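PDB 5WHM: IclR family transcriptional regulator from Brucella abortus, which probably binds operator DNA through an N-terminal winged helix-turn-helix domain and represses transcription as an IclR-type regulator. Local coordinates for residues T24-F36 / I48-L62. Sequence-based numbering, arbitrary orientation. Where two conformers were deposited one is given.
With ACY (acetic acid), chain K.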
# COMPACT_ATOMS: atom_id res chain seq x y z
N THR C 24 14.53 18.63 -5.38
CA THR C 24 13.40 19.36 -4.81
C THR C 24 12.08 19.00 -5.50
O THR C 24 11.06 18.84 -4.83
CB THR C 24 13.68 20.87 -4.92
OG1 THR C 24 14.85 21.14 -4.14
CG2 THR C 24 12.51 21.70 -4.39
N ALA C 25 12.07 18.88 -6.83
CA ALA C 25 10.81 18.56 -7.52
C ALA C 25 10.24 17.20 -7.10
O ALA C 25 9.02 17.03 -7.05
CB ALA C 25 11.00 18.58 -9.04
N LEU C 26 11.11 16.23 -6.81
CA LEU C 26 10.65 14.94 -6.30
C LEU C 26 10.06 15.08 -4.90
O LEU C 26 8.98 14.55 -4.62
CB LEU C 26 11.82 13.96 -6.29
CG LEU C 26 11.56 12.60 -5.65
CD1 LEU C 26 10.32 11.96 -6.29
CD2 LEU C 26 12.75 11.69 -5.79
N ALA C 27 10.74 15.82 -4.00
CA ALA C 27 10.19 16.07 -2.67
C ALA C 27 8.82 16.74 -2.76
O ALA C 27 7.90 16.39 -2.01
CB ALA C 27 11.15 16.94 -1.85
N ARG C 28 8.66 17.70 -3.68
CA ARG C 28 7.41 18.44 -3.73
C ARG C 28 6.27 17.55 -4.22
O ARG C 28 5.14 17.66 -3.73
CB ARG C 28 7.55 19.66 -4.64
CG ARG C 28 8.40 20.81 -4.10
CD ARG C 28 8.49 21.90 -5.18
NE ARG C 28 9.19 23.05 -4.61
CZ ARG C 28 9.51 24.14 -5.28
NH1 ARG C 28 9.20 24.24 -6.57
NH2 ARG C 28 10.14 25.11 -4.66
N GLY C 29 6.53 16.70 -5.21
CA GLY C 29 5.50 15.77 -5.67
C GLY C 29 5.10 14.76 -4.61
O GLY C 29 3.91 14.44 -4.48
N LEU C 30 6.07 14.24 -3.85
CA LEU C 30 5.69 13.29 -2.80
C LEU C 30 4.94 13.99 -1.67
O LEU C 30 4.02 13.40 -1.08
CB LEU C 30 6.93 12.60 -2.24
CG LEU C 30 7.52 11.60 -3.26
CD1 LEU C 30 8.93 11.26 -2.87
CD2 LEU C 30 6.70 10.34 -3.27
N GLU C 31 5.28 15.25 -1.39
CA GLU C 31 4.52 16.03 -0.42
C GLU C 31 3.07 16.23 -0.90
O GLU C 31 2.14 16.21 -0.08
CB GLU C 31 5.22 17.37 -0.22
CG GLU C 31 5.14 17.96 1.15
CD GLU C 31 5.49 16.99 2.30
OE1 GLU C 31 6.53 16.30 2.27
OE2 GLU C 31 4.71 16.95 3.25
N VAL C 32 2.86 16.45 -2.20
CA VAL C 32 1.51 16.48 -2.75
C VAL C 32 0.79 15.14 -2.50
O VAL C 32 -0.36 15.11 -2.05
CB VAL C 32 1.54 16.82 -4.26
CG1 VAL C 32 0.17 16.50 -4.93
CG2 VAL C 32 1.94 18.30 -4.49
N LEU C 33 1.44 14.03 -2.82
CA LEU C 33 0.78 12.74 -2.60
C LEU C 33 0.49 12.50 -1.13
O LEU C 33 -0.53 11.87 -0.79
CB LEU C 33 1.64 11.59 -3.14
CG LEU C 33 1.76 11.51 -4.66
CD1 LEU C 33 2.82 10.47 -5.03
CD2 LEU C 33 0.37 11.17 -5.26
N ARG C 34 1.32 13.03 -0.22
CA ARG C 34 1.05 12.86 1.21
C ARG C 34 -0.15 13.66 1.70
O ARG C 34 -0.58 13.46 2.84
CB ARG C 34 2.27 13.26 2.05
CG ARG C 34 3.44 12.31 1.99
CD ARG C 34 4.46 12.71 3.08
NE ARG C 34 5.58 11.78 3.19
CZ ARG C 34 5.71 10.85 4.15
NH1 ARG C 34 6.78 10.05 4.16
NH2 ARG C 34 4.78 10.74 5.09
N CYS C 35 -0.67 14.59 0.89
CA CYS C 35 -1.86 15.35 1.29
C CYS C 35 -3.09 14.48 1.37
O CYS C 35 -4.05 14.83 2.05
CB CYS C 35 -2.14 16.48 0.30
SG CYS C 35 -0.99 17.83 0.44
N PHE C 36 -3.10 13.38 0.61
CA PHE C 36 -4.23 12.46 0.57
C PHE C 36 -4.11 11.47 1.72
O PHE C 36 -3.03 10.90 1.96
CB PHE C 36 -4.28 11.73 -0.78
CG PHE C 36 -4.51 12.66 -1.95
CD1 PHE C 36 -3.45 13.33 -2.53
CD2 PHE C 36 -5.79 12.87 -2.47
CE1 PHE C 36 -3.64 14.21 -3.60
CE2 PHE C 36 -5.99 13.72 -3.55
CZ PHE C 36 -4.92 14.40 -4.12
N ILE C 48 -4.45 21.67 -2.06
CA ILE C 48 -3.10 21.12 -2.00
C ILE C 48 -2.08 22.25 -1.82
O ILE C 48 -1.11 22.09 -1.08
CB ILE C 48 -2.82 20.25 -3.24
CG1 ILE C 48 -3.72 19.01 -3.21
CG2 ILE C 48 -1.35 19.84 -3.29
CD1 ILE C 48 -3.76 18.25 -4.52
N ALA C 49 -2.30 23.40 -2.46
CA ALA C 49 -1.41 24.54 -2.25
C ALA C 49 -1.47 25.01 -0.80
O ALA C 49 -0.44 25.38 -0.21
CB ALA C 49 -1.78 25.72 -3.16
N HIS C 50 -2.67 25.04 -0.22
CA HIS C 50 -2.78 25.49 1.16
C HIS C 50 -2.07 24.51 2.10
O HIS C 50 -1.32 24.94 2.98
CB HIS C 50 -4.25 25.66 1.56
CG HIS C 50 -4.43 26.03 3.00
ND1 HIS C 50 -4.47 25.10 4.02
CD2 HIS C 50 -4.55 27.24 3.60
CE1 HIS C 50 -4.61 25.72 5.18
NE2 HIS C 50 -4.67 27.02 4.95
N LYS C 51 -2.27 23.20 1.89
CA LYS C 51 -1.66 22.20 2.77
C LYS C 51 -0.14 22.19 2.67
O LYS C 51 0.56 21.95 3.66
CB LYS C 51 -2.18 20.80 2.43
CG LYS C 51 -3.61 20.51 2.85
CD LYS C 51 -3.96 19.05 2.41
CE LYS C 51 -5.40 18.68 2.74
NZ LYS C 51 -5.64 18.87 4.16
N THR C 52 0.39 22.34 1.46
CA THR C 52 1.82 22.20 1.25
C THR C 52 2.58 23.52 1.36
O THR C 52 3.80 23.49 1.53
CB THR C 52 2.12 21.63 -0.14
OG1 THR C 52 1.57 22.51 -1.14
CG2 THR C 52 1.58 20.15 -0.28
N GLY C 53 1.89 24.65 1.24
CA GLY C 53 2.56 25.94 1.14
C GLY C 53 3.11 26.27 -0.24
O GLY C 53 3.62 27.37 -0.43
N LEU C 54 3.02 25.35 -1.21
CA LEU C 54 3.56 25.62 -2.54
C LEU C 54 2.62 26.53 -3.34
O LEU C 54 1.39 26.46 -3.18
CB LEU C 54 3.76 24.31 -3.31
CG LEU C 54 4.77 23.32 -2.73
CD1 LEU C 54 4.63 21.91 -3.33
CD2 LEU C 54 6.20 23.88 -2.90
N PRO C 55 3.16 27.34 -4.24
CA PRO C 55 2.29 28.14 -5.13
C PRO C 55 1.38 27.25 -5.98
O PRO C 55 1.74 26.14 -6.39
CB PRO C 55 3.29 28.93 -5.99
CG PRO C 55 4.59 28.89 -5.24
CD PRO C 55 4.59 27.56 -4.53
N LYS C 56 0.20 27.78 -6.27
CA LYS C 56 -0.76 27.04 -7.10
C LYS C 56 -0.23 26.62 -8.48
O LYS C 56 -0.51 25.48 -8.88
CB LYS C 56 -2.05 27.87 -7.24
CG LYS C 56 -3.29 27.01 -7.50
CD LYS C 56 -4.51 27.85 -7.90
CE LYS C 56 -5.64 26.99 -8.47
NZ LYS C 56 -6.43 27.71 -9.55
N PRO C 57 0.50 27.45 -9.25
CA PRO C 57 1.05 26.93 -10.53
C PRO C 57 2.01 25.77 -10.32
O PRO C 57 2.08 24.87 -11.16
CB PRO C 57 1.76 28.14 -11.16
CG PRO C 57 1.24 29.34 -10.42
CD PRO C 57 0.89 28.86 -9.03
N THR C 58 2.73 25.75 -9.20
CA THR C 58 3.64 24.65 -8.92
C THR C 58 2.87 23.37 -8.64
O THR C 58 3.18 22.31 -9.19
CB THR C 58 4.53 25.02 -7.74
OG1 THR C 58 5.35 26.11 -8.13
CG2 THR C 58 5.42 23.85 -7.32
N VAL C 59 1.86 23.47 -7.77
CA VAL C 59 1.00 22.33 -7.50
C VAL C 59 0.37 21.82 -8.80
O VAL C 59 0.31 20.61 -9.03
CB VAL C 59 -0.06 22.72 -6.46
CG1 VAL C 59 -1.13 21.62 -6.34
CG2 VAL C 59 0.62 23.03 -5.12
N SER C 60 -0.08 22.76 -9.65
CA SER C 60 -0.72 22.38 -10.92
C SER C 60 0.18 21.52 -11.79
O SER C 60 -0.30 20.56 -12.41
CB SER C 60 -1.14 23.63 -11.70
OG SER C 60 -2.27 24.23 -11.11
N ARG C 61 1.47 21.86 -11.88
CA ARG C 61 2.38 21.01 -12.65
C ARG C 61 2.53 19.64 -12.01
O ARG C 61 2.55 18.61 -12.71
CB ARG C 61 3.77 21.67 -12.78
CG ARG C 61 3.81 23.00 -13.54
CD ARG C 61 5.26 23.48 -13.69
NE ARG C 61 6.05 22.50 -14.43
CZ ARG C 61 7.36 22.54 -14.58
NH1 ARG C 61 8.06 23.55 -14.06
NH2 ARG C 61 7.98 21.59 -15.27
N LEU C 62 2.63 19.59 -10.68
CA LEU C 62 2.83 18.32 -9.99
C LEU C 62 1.63 17.39 -10.15
O LEU C 62 1.79 16.20 -10.48
CB LEU C 62 3.13 18.56 -8.50
CG LEU C 62 4.41 19.38 -8.28
CD1 LEU C 62 4.48 19.92 -6.83
CD2 LEU C 62 5.60 18.50 -8.62
C ACY K . 7.94 21.77 -9.54
O ACY K . 8.60 22.09 -8.54
OXT ACY K . 7.19 22.43 -10.31
CH3 ACY K . 8.13 20.35 -9.84
O HOH W 1 -3.93 16.16 4.47
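Val32 CG2 bridges both helices of the segment 48-62, lying 3.8 Å from Ile48 CG2 and equally near Leu62 CD1, and CG1 also touches Ile48. The valine torsion explains this, since it sets CG1 anti to the backbone N and puts CG2 between the two helices. Leu62 enters as a knob among Ala25, Arg28, Gly29 and Val32; its CD2 lies 4.0 Å from Gly29 N, against the helix backbone. Cys35 SG rests 3.5 Å from Thr52 CG2. With chi1 at 59°, Thr52 turns this methyl to the sulfur and its hydroxyl back to its own chain, where OG1 donates to Ile48 O (2.7 Å) and accepts from Leu54 N in a nearly straight bond, an ST turn at the helix end.

The flanks are more open to solvent: Arg28 is partly exposed and Lys51 exposed. Extended Arg28 crosses buried Leu54, whose CD2 lies over one guanidinium face, 3.5 Å from NE, while NH1 donates to O of a bound acetic acid molecule, probably from the crystallisation liquor, at 3.0 Å. At the other margin, the aliphatic chain of Lys51 runs past Cys35, and its NZ pairs with Glu40.

Helix 24-33 crosses the segments 48-52 and 56-62 at 110° and 84° between N-to-C directions, with axes about 10 Å apart. Three helices, the last two joined by a tight turn through positive-phi Gly53, are characteristic of the helix-turn-helix DNA-binding domain of IclR regulators, in which helix 56-69 is probably the recognition helix.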